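Local coordinates for protein Thiosulfate:glutathione sulfurtransferase (PDB 3D1P) that transfers sulfane sulfur from thiosulfate to glutathione, making S-sulfanylglutathione for mitochondrial hydrogen sulfide metabolism, at residues 22-31 with 119-129; 65-73 with 106-116. One frame throughout, in Å; residues are numbered along the deposited sequence. Where two conformers were deposited one is given.

Both contacts belong to one rhodanese domain, built round a parallel sheet with strands 23-24, 119-121, 93-97, 41-45 and 61-62 in that order across it. The centres of contact 1 and contact 2 lie about 18 Å apart. Contact 1 (22-31 with 119-129) joins segments near the two ends of the chain and adds the edge strand 23-24 to strand 119-121. Contact 2 (65-73 with 106-116) lies between them in sequence and packs the loop after strand 61-62 on helix 102-112. That helix precedes strand 119-121 and packs on it: Gln-108 meets Thr-119, Ile-22 and Leu-121. The side chains of Leu-121 and Tyr-65 lie about 9 Å and 7 Å from that of Cys-98, which forms the persulfide intermediate.

Contact 1. Residues 22-31 with 119-129; sequences IQSYSFEDMK and TSLYPGSMNDW. With ACT (acetate ion), chain C.
Ser-24 pairs with Leu-121 in parallel, placing strand 23-24 at the edge of the rhodanese sheet beside strand 119-121. Two backbone bonds tie them: Leu-121 N to Gln-23 O (2.9 Å) and Tyr-25 N to Leu-121 O (3.0 Å), the second more bent. One water bridges Gln-23 N and Thr-119 O; a second bridges Tyr-25 O and Gly-124 N.

The aromatic contacts follow, where helical residues 27-31 and 125-129 run nearly at a right angle. Met-30, a selenomethionine, sets its CG over the centre of the Tyr-122 ring, 3.5 Å from the centroid. Bends at chi2 and chi3 then keep SE and CE beside that ring, SE obliquely, in a Met-aromatic contact. Ser-125 N covers the opposite face of that ring. Phe-27 turns an edge to the face of Trp-129 in an offset edge-to-face pair, planes 60° apart, with Phe-27 CE1 to Trp-129 CE3 at 3.6 Å. Phe-27 also stacks with His-132.

Among polar groups, Ser-26 and Asp-29 form a capping box at the start of helix 27-36, and Ser-26 OG also donates to an acetate ion. Ser-125 OG donates to Tyr-122 O and accepts from the backbone N of Cys-98, the active-site residue. Tyr-122 OH donates to Asp-128 OD2 at 2.6 Å, on the anti side and 21° out of the carboxylate plane.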
loop_
_atom_site.group_PDB
_atom_site.type_symbol
_atom_site.label_atom_id
_atom_site.label_comp_id
_atom_site.label_asym_id
_atom_site.label_seq_id
_atom_site.Cartn_x
_atom_site.Cartn_y
_atom_site.Cartn_z
ATOM N N ILE A 22 0.982 12.289 -9.321
ATOM C CA ILE A 22 0.727 10.968 -8.799
ATOM C C ILE A 22 -0.770 10.893 -8.502
ATOM O O ILE A 22 -1.347 11.788 -7.862
ATOM C CB ILE A 22 1.522 10.717 -7.521
ATOM C CG1 ILE A 22 3.043 10.811 -7.728
ATOM C CG2 ILE A 22 1.075 9.412 -6.856
ATOM C CD1 ILE A 22 3.801 11.045 -6.418
ATOM N N GLN A 23 -1.372 9.832 -8.925
ATOM C CA GLN A 23 -2.737 9.632 -8.658
ATOM C C GLN A 23 -2.931 9.489 -7.163
ATOM O O GLN A 23 -2.239 8.708 -6.520
ATOM C CB GLN A 23 -3.199 8.349 -9.339
ATOM C CG GLN A 23 -4.657 8.006 -9.095
ATOM C CD GLN A 23 -5.639 9.024 -9.639
ATOM O OE1 GLN A 23 -6.393 9.669 -8.898
ATOM N NE2 GLN A 23 -5.618 9.202 -10.943
ATOM N N SER A 24 -3.882 10.216 -6.607
ATOM C CA SER A 24 -4.220 10.161 -5.214
ATOM C C SER A 24 -5.712 9.853 -5.053
ATOM O O SER A 24 -6.534 10.269 -5.881
ATOM C CB SER A 24 -3.911 11.491 -4.558
ATOM O OG SER A 24 -4.513 12.527 -5.287
ATOM N N TYR A 25 -6.051 9.178 -3.956
ATOM C CA TYR A 25 -7.403 8.698 -3.715
ATOM C C TYR A 25 -7.926 9.178 -2.362
ATOM O O TYR A 25 -7.217 9.116 -1.347
ATOM C CB TYR A 25 -7.435 7.187 -3.756
ATOM C CG TYR A 25 -7.051 6.624 -5.115
ATOM C CD1 TYR A 25 -7.764 6.955 -6.263
ATOM C CD2 TYR A 25 -6.009 5.750 -5.248
ATOM C CE1 TYR A 25 -7.444 6.409 -7.503
ATOM C CE2 TYR A 25 -5.693 5.170 -6.501
ATOM C CZ TYR A 25 -6.409 5.524 -7.624
ATOM O OH TYR A 25 -6.158 4.978 -8.852
ATOM N N SER A 26 -9.180 9.614 -2.343
ATOM C CA SER A 26 -9.933 9.891 -1.130
ATOM C C SER A 26 -10.479 8.612 -0.511
ATOM O O SER A 26 -10.449 7.531 -1.106
ATOM C CB SER A 26 -11.118 10.769 -1.469
ATOM O OG SER A 26 -12.019 10.023 -2.268
ATOM N N PHE A 27 -11.087 8.746 0.657
ATOM C CA PHE A 27 -11.806 7.620 1.266
ATOM C C PHE A 27 -12.832 7.009 0.305
ATOM O O PHE A 27 -12.869 5.798 0.126
ATOM C CB PHE A 27 -12.529 8.072 2.538
ATOM C CG PHE A 27 -13.337 6.963 3.133
ATOM C CD1 PHE A 27 -12.725 5.855 3.707
ATOM C CD2 PHE A 27 -14.738 7.000 3.128
ATOM C CE1 PHE A 27 -13.455 4.811 4.214
ATOM C CE2 PHE A 27 -15.471 5.970 3.663
ATOM C CZ PHE A 27 -14.820 4.870 4.229
ATOM N N GLU A 28 -13.683 7.842 -0.297
ATOM C CA GLU A 28 -14.689 7.309 -1.180
ATOM C C GLU A 28 -14.077 6.611 -2.381
ATOM O O GLU A 28 -14.563 5.557 -2.842
ATOM C CB GLU A 28 -15.676 8.397 -1.604
ATOM C CG GLU A 28 -16.602 8.770 -0.483
ATOM C CD GLU A 28 -17.685 7.681 -0.183
ATOM O OE1 GLU A 28 -18.148 7.114 -1.149
ATOM O OE2 GLU A 28 -18.038 7.555 1.006
ATOM N N ASP A 29 -12.977 7.164 -2.915
ATOM C CA ASP A 29 -12.281 6.496 -3.989
ATOM C C ASP A 29 -11.769 5.110 -3.560
ATOM O O ASP A 29 -11.870 4.147 -4.329
ATOM C CB ASP A 29 -11.071 7.317 -4.419
ATOM C CG ASP A 29 -11.375 8.646 -5.106
ATOM O OD1 ASP A 29 -12.467 8.789 -5.706
ATOM O OD2 ASP A 29 -10.479 9.530 -5.011
HETATM N N MSE A 30 -11.210 5.044 -2.344
HETATM C CA MSE A 30 -10.693 3.778 -1.843
HETATM C C MSE A 30 -11.791 2.761 -1.595
HETATM O O MSE A 30 -11.610 1.582 -1.865
HETATM C CB MSE A 30 -9.859 4.002 -0.588
HETATM C CG MSE A 30 -8.558 4.722 -0.838
HETATM SE SE MSE A 30 -7.358 3.815 -2.030
HETATM C CE MSE A 30 -6.966 2.382 -0.926
ATOM N N LYS A 31 -12.904 3.181 -1.024
ATOM C CA LYS A 31 -14.011 2.287 -0.814
ATOM C C LYS A 31 -14.340 1.585 -2.134
ATOM O O LYS A 31 -14.547 0.361 -2.206
ATOM C CB LYS A 31 -15.236 3.067 -0.360
ATOM C CG LYS A 31 -15.477 3.050 1.084
ATOM C CD LYS A 31 -16.965 3.268 1.401
ATOM C CE LYS A 31 -17.471 4.555 0.799
ATOM N NZ LYS A 31 -18.738 5.053 1.469
ATOM N N THR A 119 1.985 3.736 -9.929
ATOM C CA THR A 119 1.887 3.840 -8.495
ATOM C C THR A 119 0.985 5.027 -8.140
ATOM O O THR A 119 0.865 6.008 -8.890
ATOM C CB THR A 119 3.248 4.048 -7.793
ATOM O OG1 THR A 119 3.833 5.284 -8.201
ATOM C CG2 THR A 119 4.218 2.909 -8.101
ATOM N N SER A 120 0.346 4.907 -6.989
ATOM C CA SER A 120 -0.630 5.849 -6.514
ATOM C C SER A 120 -0.529 5.981 -5.018
ATOM O O SER A 120 0.126 5.179 -4.348
ATOM C CB SER A 120 -2.042 5.386 -6.880
ATOM O OG SER A 120 -2.134 5.150 -8.261
ATOM N N LEU A 121 -1.219 6.991 -4.478
ATOM C CA LEU A 121 -1.262 7.231 -3.030
ATOM C C LEU A 121 -2.694 7.196 -2.532
ATOM O O LEU A 121 -3.621 7.664 -3.198
ATOM C CB LEU A 121 -0.744 8.615 -2.666
ATOM C CG LEU A 121 0.703 8.894 -2.963
ATOM C CD1 LEU A 121 1.029 10.372 -2.774
ATOM C CD2 LEU A 121 1.602 8.054 -2.074
ATOM N N TYR A 122 -2.837 6.700 -1.315
ATOM C CA TYR A 122 -4.022 6.943 -0.480
ATOM C C TYR A 122 -3.517 7.863 0.631
ATOM O O TYR A 122 -3.077 7.401 1.675
ATOM C CB TYR A 122 -4.582 5.643 0.081
ATOM C CG TYR A 122 -5.704 5.772 1.068
ATOM C CD1 TYR A 122 -5.959 4.748 1.960
ATOM C CD2 TYR A 122 -6.523 6.900 1.136
ATOM C CE1 TYR A 122 -7.033 4.792 2.817
ATOM C CE2 TYR A 122 -7.600 6.972 2.012
ATOM C CZ TYR A 122 -7.849 5.909 2.875
ATOM O OH TYR A 122 -8.896 5.905 3.741
ATOM N N PRO A 123 -3.479 9.183 0.384
ATOM C CA PRO A 123 -2.781 10.069 1.324
ATOM C C PRO A 123 -3.346 10.007 2.738
ATOM O O PRO A 123 -2.604 10.108 3.700
ATOM C CB PRO A 123 -2.925 11.463 0.674
ATOM C CG PRO A 123 -3.615 11.305 -0.455
ATOM C CD PRO A 123 -3.957 9.928 -0.794
ATOM N N GLY A 124 -4.671 9.918 2.846
ATOM C CA GLY A 124 -5.289 9.890 4.140
ATOM C C GLY A 124 -4.925 8.667 4.960
ATOM O O GLY A 124 -4.926 8.700 6.193
ATOM N N SER A 125 -4.620 7.572 4.260
ATOM C CA SER A 125 -4.032 6.403 4.865
ATOM C C SER A 125 -4.990 5.762 5.880
ATOM O O SER A 125 -6.191 5.997 5.858
ATOM C CB SER A 125 -2.641 6.733 5.409
ATOM O OG SER A 125 -1.715 6.955 4.333
HETATM N N MSE A 126 -4.457 4.871 6.737
HETATM C CA MSE A 126 -5.368 4.139 7.617
HETATM C C MSE A 126 -6.038 5.029 8.639
HETATM O O MSE A 126 -7.131 4.701 9.118
HETATM C CB MSE A 126 -4.663 2.938 8.253
HETATM C CG MSE A 126 -4.347 1.838 7.272
HETATM SE SE MSE A 126 -5.904 1.048 6.427
HETATM C CE MSE A 126 -6.708 0.311 8.014
ATOM N N ASN A 127 -5.452 6.188 8.981
ATOM C CA ASN A 127 -6.153 7.102 9.865
ATOM C C ASN A 127 -7.441 7.563 9.192
ATOM O O ASN A 127 -8.496 7.633 9.824
ATOM C CB ASN A 127 -5.286 8.323 10.210
ATOM C CG ASN A 127 -4.155 8.006 11.144
ATOM O OD1 ASN A 127 -3.899 6.865 11.532
ATOM N ND2 ASN A 127 -3.401 9.078 11.494
ATOM N N ASP A 128 -7.351 7.904 7.906
ATOM C CA ASP A 128 -8.519 8.303 7.144
ATOM C C ASP A 128 -9.526 7.160 7.036
ATOM O O ASP A 128 -10.743 7.348 7.219
ATOM C CB ASP A 128 -8.066 8.791 5.781
ATOM C CG ASP A 128 -9.206 9.214 4.866
ATOM O OD1 ASP A 128 -9.423 10.441 4.731
ATOM O OD2 ASP A 128 -9.838 8.316 4.276
ATOM N N TRP A 129 -9.032 5.962 6.760
ATOM C CA TRP A 129 -9.899 4.809 6.585
ATOM C C TRP A 129 -10.735 4.593 7.846
ATOM O O TRP A 129 -11.973 4.491 7.801
ATOM C CB TRP A 129 -9.050 3.584 6.253
ATOM C CG TRP A 129 -9.835 2.341 5.933
ATOM C CD1 TRP A 129 -9.970 1.245 6.723
ATOM C CD2 TRP A 129 -10.500 2.028 4.684
ATOM N NE1 TRP A 129 -10.684 0.267 6.064
ATOM C CE2 TRP A 129 -11.020 0.727 4.816
ATOM C CE3 TRP A 129 -10.686 2.713 3.470
ATOM C CZ2 TRP A 129 -11.748 0.111 3.784
ATOM C CZ3 TRP A 129 -11.412 2.119 2.466
ATOM C CH2 TRP A 129 -11.930 0.820 2.637
HETATM C C ACT C . -14.760 12.434 -2.878
HETATM O O ACT C . -13.941 11.578 -3.344
HETATM O OXT ACT C . -15.130 12.264 -1.687
HETATM C CH3 ACT C . -15.224 13.543 -3.709
HETATM O O HOH W 1 -0.047 8.028 -10.794
HETATM O O HOH W 2 -6.931 10.234 1.158
HETATM O O HOH W 3 -10.421 11.137 2.298
#

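Contact 2. Residues 65-73 with 106-116; sequences YRSHPDAFA and EAQKVASSHGY
Tyr-65 lays one ring face over the start of segment 106-116, where Glu-106 CB forms a CH-pi contact 3.8 Å from the ring centroid. The tyrosine CG is anti to its own backbone N (chi1 -177°), which carries the ring out to the helix. Ala-107 CB touches CD1 obliquely, and Val-110 CG2 comes to the ring edge.

Phe-72 points its CB at the helix, between Val-110 CG1 (3.8 Å) and Ala-111 CB (3.9 Å). Its ring then stands almost upright against Tyr-116, planes 82° apart. This is an offset edge-to-face pair: the edge of Phe-72 meets the face of Tyr-116, with Phe-72 CD1 3.7 Å from Tyr-116 CE2. Tyr-116 OH is bonded to Pro-88 O.

Ala-73 CB rests over the centre of the His-114 imidazole, 3.6 Å from its centroid, in a second CH-pi contact. No direct hydrogen bond joins the segments, but one water donates to both Phe-72 O and His-114 O.

The loop between strand 61-62 and helix 76-83 is thus packed against helix 102-112 and the turn that follows it. Strand 93-97 adjoins the contact: Phe-96 meets the Phe-72 ring edge-to-face, and Leu-94 touches both Phe-72 and Tyr-116. Ala-71 contacts Phe-79 and Ile-83 of helix 76-83.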
loop_
_atom_site.group_PDB
_atom_site.type_symbol
_atom_site.label_atom_id
_atom_site.label_comp_id
_atom_site.label_asym_id
_atom_site.label_seq_id
_atom_site.Cartn_x
_atom_site.Cartn_y
_atom_site.Cartn_z
ATOM N N TYR A 65 7.589 0.057 6.025
ATOM C CA TYR A 65 8.573 1.023 5.583
ATOM C C TYR A 65 9.672 1.241 6.622
ATOM O O TYR A 65 10.839 1.244 6.278
ATOM C CB TYR A 65 7.917 2.347 5.184
ATOM C CG TYR A 65 8.933 3.315 4.661
ATOM C CD1 TYR A 65 9.497 3.135 3.413
ATOM C CD2 TYR A 65 9.359 4.395 5.422
ATOM C CE1 TYR A 65 10.507 3.997 2.935
ATOM C CE2 TYR A 65 10.344 5.223 4.959
ATOM C CZ TYR A 65 10.905 5.020 3.722
ATOM O OH TYR A 65 11.889 5.880 3.279
ATOM N N ARG A 66 9.285 1.422 7.880
ATOM C CA ARG A 66 10.247 1.681 8.949
ATOM C C ARG A 66 11.293 0.574 9.068
ATOM O O ARG A 66 12.486 0.847 9.201
ATOM C CB ARG A 66 9.524 1.867 10.284
ATOM C CG ARG A 66 9.072 3.293 10.552
ATOM C CD ARG A 66 8.263 3.384 11.836
ATOM N NE ARG A 66 9.092 3.188 13.021
ATOM C CZ ARG A 66 9.937 4.097 13.500
ATOM N NH1 ARG A 66 10.065 5.270 12.895
ATOM N NH2 ARG A 66 10.653 3.833 14.585
ATOM N N SER A 67 10.836 -0.673 9.027
ATOM C CA SER A 67 11.710 -1.815 9.178
ATOM C C SER A 67 12.245 -2.388 7.868
ATOM O O SER A 67 13.204 -3.159 7.919
ATOM C CB SER A 67 11.082 -2.865 10.062
ATOM O OG SER A 67 9.837 -3.250 9.568
ATOM N N HIS A 68 11.678 -1.992 6.731
ATOM C CA HIS A 68 12.141 -2.430 5.426
ATOM C C HIS A 68 12.043 -1.270 4.428
ATOM O O HIS A 68 11.325 -1.370 3.421
ATOM C CB HIS A 68 11.350 -3.651 4.919
ATOM C CG HIS A 68 11.474 -4.816 5.796
ATOM N ND1 HIS A 68 12.548 -5.677 5.719
ATOM C CD2 HIS A 68 10.691 -5.280 6.790
ATOM C CE1 HIS A 68 12.399 -6.640 6.604
ATOM N NE2 HIS A 68 11.297 -6.409 7.284
ATOM N N PRO A 69 12.761 -0.169 4.646
ATOM C CA PRO A 69 12.578 1.005 3.771
ATOM C C PRO A 69 13.002 0.783 2.339
ATOM O O PRO A 69 12.541 1.477 1.421
ATOM C CB PRO A 69 13.408 2.089 4.467
ATOM C CG PRO A 69 14.447 1.308 5.238
ATOM C CD PRO A 69 13.682 0.094 5.762
ATOM N N ASP A 70 13.942 -0.139 2.147
ATOM C CA ASP A 70 14.444 -0.556 0.842
ATOM C C ASP A 70 13.660 -1.646 0.176
ATOM O O ASP A 70 14.073 -2.101 -0.873
ATOM C CB ASP A 70 15.907 -1.090 0.989
ATOM C CG ASP A 70 16.015 -2.275 2.003
ATOM O OD1 ASP A 70 15.143 -2.431 2.980
ATOM O OD2 ASP A 70 17.059 -2.993 1.868
ATOM N N ALA A 71 12.538 -2.084 0.755
ATOM C CA ALA A 71 11.856 -3.235 0.231
ATOM C C ALA A 71 11.584 -3.104 -1.267
ATOM O O ALA A 71 11.835 -4.039 -2.017
ATOM C CB ALA A 71 10.523 -3.451 0.945
ATOM N N PHE A 72 11.077 -1.954 -1.700
ATOM C CA PHE A 72 10.695 -1.832 -3.087
ATOM C C PHE A 72 11.851 -1.638 -4.050
ATOM O O PHE A 72 11.617 -1.555 -5.260
ATOM C CB PHE A 72 9.589 -0.795 -3.278
ATOM C CG PHE A 72 8.241 -1.359 -2.904
ATOM C CD1 PHE A 72 7.586 -2.205 -3.793
ATOM C CD2 PHE A 72 7.675 -1.144 -1.667
ATOM C CE1 PHE A 72 6.415 -2.830 -3.458
ATOM C CE2 PHE A 72 6.487 -1.750 -1.325
ATOM C CZ PHE A 72 5.850 -2.606 -2.232
ATOM N N ALA A 73 13.082 -1.652 -3.528
ATOM C CA ALA A 73 14.296 -1.677 -4.327
ATOM C C ALA A 73 14.882 -3.076 -4.432
ATOM O O ALA A 73 15.873 -3.274 -5.141
ATOM C CB ALA A 73 15.338 -0.729 -3.743
ATOM N N GLU A 106 6.863 7.996 1.206
ATOM C CA GLU A 106 8.273 7.593 1.067
ATOM C C GLU A 106 8.384 6.290 0.298
ATOM O O GLU A 106 9.256 6.114 -0.563
ATOM C CB GLU A 106 8.944 7.422 2.440
ATOM C CG GLU A 106 9.186 8.734 3.166
ATOM C CD GLU A 106 9.966 9.754 2.293
ATOM O OE1 GLU A 106 11.017 9.384 1.747
ATOM O OE2 GLU A 106 9.499 10.894 2.100
ATOM N N ALA A 107 7.548 5.327 0.663
ATOM C CA ALA A 107 7.583 4.025 -0.005
ATOM C C ALA A 107 7.199 4.137 -1.462
ATOM O O ALA A 107 7.806 3.477 -2.329
ATOM C CB ALA A 107 6.670 3.046 0.732
ATOM N N GLN A 108 6.234 4.985 -1.783
ATOM C CA GLN A 108 5.848 5.213 -3.175
ATOM C C GLN A 108 7.048 5.707 -3.969
ATOM O O GLN A 108 7.246 5.297 -5.118
ATOM C CB GLN A 108 4.679 6.202 -3.262
ATOM C CG GLN A 108 4.159 6.426 -4.663
ATOM C CD GLN A 108 4.930 7.444 -5.540
ATOM O OE1 GLN A 108 4.883 7.353 -6.805
ATOM N NE2 GLN A 108 5.627 8.356 -4.943
ATOM N N LYS A 109 7.848 6.575 -3.384
ATOM C CA LYS A 109 9.025 7.100 -4.075
ATOM C C LYS A 109 10.042 6.010 -4.333
ATOM O O LYS A 109 10.686 5.984 -5.397
ATOM C CB LYS A 109 9.647 8.229 -3.279
ATOM C CG LYS A 109 8.854 9.521 -3.377
ATOM C CD LYS A 109 9.314 10.633 -2.451
ATOM C CE LYS A 109 8.583 11.940 -2.762
ATOM N NZ LYS A 109 8.658 13.020 -1.728
ATOM N N VAL A 110 10.238 5.102 -3.364
ATOM C CA VAL A 110 11.146 3.981 -3.591
ATOM C C VAL A 110 10.647 3.144 -4.765
ATOM O O VAL A 110 11.397 2.814 -5.677
ATOM C CB VAL A 110 11.308 3.112 -2.323
ATOM C CG1 VAL A 110 12.214 1.913 -2.627
ATOM C CG2 VAL A 110 11.855 3.930 -1.159
ATOM N N ALA A 111 9.370 2.781 -4.742
ATOM C CA ALA A 111 8.855 1.924 -5.802
ATOM C C ALA A 111 8.943 2.590 -7.182
ATOM O O ALA A 111 9.374 1.981 -8.156
ATOM C CB ALA A 111 7.390 1.521 -5.479
ATOM N N SER A 112 8.531 3.847 -7.247
ATOM C CA SER A 112 8.479 4.536 -8.529
ATOM C C SER A 112 9.880 4.730 -9.116
ATOM O O SER A 112 10.009 4.794 -10.324
ATOM C CB SER A 112 7.719 5.867 -8.418
ATOM O OG SER A 112 8.408 6.781 -7.581
ATOM N N SER A 113 10.907 4.788 -8.264
ATOM C CA SER A 113 12.319 4.892 -8.636
ATOM C C SER A 113 12.964 3.544 -8.947
ATOM O O SER A 113 14.132 3.508 -9.338
ATOM C CB SER A 113 13.111 5.511 -7.469
ATOM O OG SER A 113 12.773 6.869 -7.270
ATOM N N HIS A 114 12.257 2.450 -8.695
ATOM C CA HIS A 114 12.771 1.105 -8.873
ATOM C C HIS A 114 11.848 0.227 -9.683
ATOM O O HIS A 114 11.650 -0.946 -9.397
ATOM C CB HIS A 114 13.148 0.454 -7.523
ATOM C CG HIS A 114 14.219 1.202 -6.818
ATOM N ND1 HIS A 114 15.573 0.956 -6.841
ATOM C CD2 HIS A 114 14.040 2.291 -6.043
ATOM C CE1 HIS A 114 16.172 1.869 -6.084
ATOM N NE2 HIS A 114 15.262 2.684 -5.592
ATOM N N GLY A 115 11.318 0.792 -10.765
ATOM C CA GLY A 115 10.684 -0.019 -11.774
ATOM C C GLY A 115 9.185 -0.155 -11.740
ATOM O O GLY A 115 8.626 -0.862 -12.599
ATOM N N TYR A 116 8.512 0.543 -10.812
ATOM C CA TYR A 116 7.070 0.506 -10.770
ATOM C C TYR A 116 6.563 1.784 -11.416
ATOM O O TYR A 116 6.611 2.855 -10.831
ATOM C CB TYR A 116 6.549 0.426 -9.325
ATOM C CG TYR A 116 6.796 -0.916 -8.703
ATOM C CD1 TYR A 116 5.829 -1.898 -8.777
ATOM C CD2 TYR A 116 7.998 -1.217 -8.041
ATOM C CE1 TYR A 116 6.011 -3.163 -8.206
ATOM C CE2 TYR A 116 8.192 -2.463 -7.478
ATOM C CZ TYR A 116 7.203 -3.433 -7.554
ATOM O OH TYR A 116 7.420 -4.652 -6.940
HETATM O O HOH W 4 12.266 -2.876 -7.518
#